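Local coordinates for CBS domain protein (Bacillus anthracis, PDB 3LQN), which is of unknown function but carries two CBS domains, and so may bind a regulatory adenine nucleotide as many CBS proteins do, at residues I97-L102 with C120-D125. Numbering follows the deposited sequence.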
loop_
_atom_site.group_PDB
_atom_site.type_symbol
_atom_site.label_atom_id
_atom_site.label_comp_id
_atom_site.label_asym_id
_atom_site.label_seq_id
_atom_site.Cartn_x
_atom_site.Cartn_y
_atom_site.Cartn_z
ATOM N N ILE A 97 -10.723 12.521 -2.494
ATOM C CA ILE A 97 -9.555 11.990 -1.822
ATOM C C ILE A 97 -9.247 12.786 -0.574
ATOM O O ILE A 97 -9.644 13.956 -0.473
ATOM C CB ILE A 97 -8.311 12.068 -2.711
ATOM C CG1 ILE A 97 -8.119 13.498 -3.218
ATOM C CG2 ILE A 97 -8.420 11.021 -3.848
ATOM C CD1 ILE A 97 -6.690 13.866 -3.690
ATOM N N PRO A 98 -8.493 12.158 0.348
ATOM C CA PRO A 98 -8.033 12.751 1.603
ATOM C C PRO A 98 -7.018 13.883 1.346
ATOM O O PRO A 98 -5.980 13.649 0.726
ATOM C CB PRO A 98 -7.362 11.554 2.301
ATOM C CG PRO A 98 -6.798 10.737 1.144
ATOM C CD PRO A 98 -7.951 10.790 0.156
ATOM N N VAL A 99 -7.308 15.093 1.826
ATOM C CA VAL A 99 -6.369 16.207 1.710
ATOM C C VAL A 99 -6.241 17.010 3.015
ATOM O O VAL A 99 -7.237 17.356 3.663
ATOM C CB VAL A 99 -6.736 17.166 0.537
ATOM C CG1 VAL A 99 -5.777 18.351 0.487
ATOM C CG2 VAL A 99 -6.696 16.419 -0.807
ATOM N N LEU A 100 -5.007 17.299 3.398
ATOM C CA LEU A 100 -4.760 18.073 4.614
ATOM C C LEU A 100 -3.998 19.333 4.223
ATOM O O LEU A 100 -3.324 19.352 3.226
ATOM C CB LEU A 100 -3.961 17.273 5.627
ATOM C CG LEU A 100 -4.793 16.120 6.204
ATOM C CD1 LEU A 100 -3.967 15.351 7.149
ATOM C CD2 LEU A 100 -6.041 16.624 6.918
ATOM N N LYS A 101 -4.144 20.379 5.025
ATOM C CA LYS A 101 -3.352 21.615 4.865
ATOM C C LYS A 101 -2.020 21.446 5.599
ATOM O O LYS A 101 -1.892 20.633 6.526
ATOM C CB LYS A 101 -4.090 22.771 5.543
ATOM C CG LYS A 101 -5.521 22.985 5.110
ATOM C CD LYS A 101 -5.841 24.475 5.195
ATOM C CE LYS A 101 -4.957 25.256 4.228
ATOM N NZ LYS A 101 -4.581 26.636 4.691
ATOM N N LEU A 102 -1.040 22.227 5.195
ATOM C CA LEU A 102 0.274 22.186 5.820
ATOM C C LEU A 102 0.210 22.357 7.324
ATOM O O LEU A 102 1.017 21.777 8.033
ATOM C CB LEU A 102 1.109 23.348 5.265
ATOM C CG LEU A 102 1.407 23.366 3.782
ATOM C CD1 LEU A 102 1.798 24.790 3.378
ATOM C CD2 LEU A 102 2.527 22.367 3.495
ATOM N N CYS A 120 -2.795 13.709 0.604
ATOM C CA CYS A 120 -2.105 14.785 -0.031
ATOM C C CYS A 120 -2.229 16.016 0.840
ATOM O O CYS A 120 -3.282 16.281 1.395
ATOM C CB CYS A 120 -2.757 15.068 -1.394
ATOM S SG CYS A 120 -2.512 13.725 -2.618
ATOM N N ALA A 121 -1.141 16.770 0.895
ATOM C CA ALA A 121 -1.062 18.039 1.567
ATOM C C ALA A 121 -1.144 19.113 0.509
ATOM O O ALA A 121 -0.478 19.014 -0.497
ATOM C CB ALA A 121 0.250 18.138 2.276
ATOM N N VAL A 122 -1.936 20.161 0.767
ATOM C CA VAL A 122 -2.025 21.297 -0.135
ATOM C C VAL A 122 -1.856 22.573 0.696
ATOM O O VAL A 122 -1.993 22.541 1.923
ATOM C CB VAL A 122 -3.370 21.330 -0.843
ATOM C CG1 VAL A 122 -3.540 20.059 -1.746
ATOM C CG2 VAL A 122 -4.477 21.430 0.169
ATOM N N ASN A 123 -1.500 23.664 0.040
ATOM C CA ASN A 123 -1.469 24.950 0.746
ATOM C C ASN A 123 -2.807 25.640 0.653
ATOM O O ASN A 123 -3.756 25.087 0.099
ATOM C CB ASN A 123 -0.266 25.843 0.378
ATOM C CG ASN A 123 -0.388 26.513 -0.992
ATOM O OD1 ASN A 123 -1.386 26.366 -1.695
ATOM N ND2 ASN A 123 0.650 27.254 -1.370
ATOM N N GLU A 124 -2.890 26.825 1.244
ATOM C CA GLU A 124 -4.096 27.635 1.202
ATOM C C GLU A 124 -4.775 27.556 -0.174
ATOM O O GLU A 124 -5.972 27.282 -0.266
ATOM C CB GLU A 124 -3.750 29.091 1.577
ATOM C CG GLU A 124 -2.477 29.630 0.885
ATOM C CD GLU A 124 -1.966 30.967 1.433
ATOM O OE1 GLU A 124 -2.727 31.675 2.128
ATOM O OE2 GLU A 124 -0.795 31.310 1.157
ATOM N N ASP A 125 -3.990 27.765 -1.231
ATOM C CA ASP A 125 -4.500 27.913 -2.603
ATOM C C ASP A 125 -4.620 26.612 -3.393
ATOM O O ASP A 125 -4.729 26.642 -4.629
ATOM C CB ASP A 125 -3.587 28.844 -3.419
ATOM C CG ASP A 125 -3.403 30.215 -2.779
ATOM O OD1 ASP A 125 -4.411 30.839 -2.385
ATOM O OD2 ASP A 125 -2.240 30.671 -2.692
HETATM O O HOH W 1 -4.952 12.116 -1.005
#
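V99 and V122 meet on one face of a parallel strand pair, their side chains crossing at about a right angle. From CB, which lies 3.7 Å from C120 O, V99 divides into two methyls. CG1, anti to the backbone N (chi1 177°), reaches 3.4 Å from V122 CG2, tighter than usual for two carbons, though V99 was modelled in two conformers and the closeness may belong to this one alone. CG2 turns back to C120, 4.2 Å from its CB. Beneath these methyls the backbones are laced in parallel register, V99 beside C120, L100 beside A121 and K101 beside V122. C120 N donates to P98 O, L100 N to C120 O at 2.8 Å, and V122 N to L100 O; the last bond, L102 N to V122 O, is weak at 3.4 Å. A water lies near P98 O and C120 N where the pairing begins, but it sits unusually close to the carbonyl oxygen, so a bridge between them is doubtful. Beyond the strands, L102 and N123 lie side by side, CD1 of L102 3.8 Å from N123 CB. The bent chain of K101 brings NZ to 3.7 Å from E124 CA, but its salt bridge is with E103. Strand 99-101 is an edge of the mixed sheet within this chain, and helix 106-115 makes the beta-alpha-beta crossover to strand 118-122, within the second CBS domain. L100 faces that helix, touching A109 and M112, and with A121 packs on V17 of helix 17-20. On the other face, V99 and C120 meet L60 of strand 60-65, which belongs to the separate two-stranded sheet.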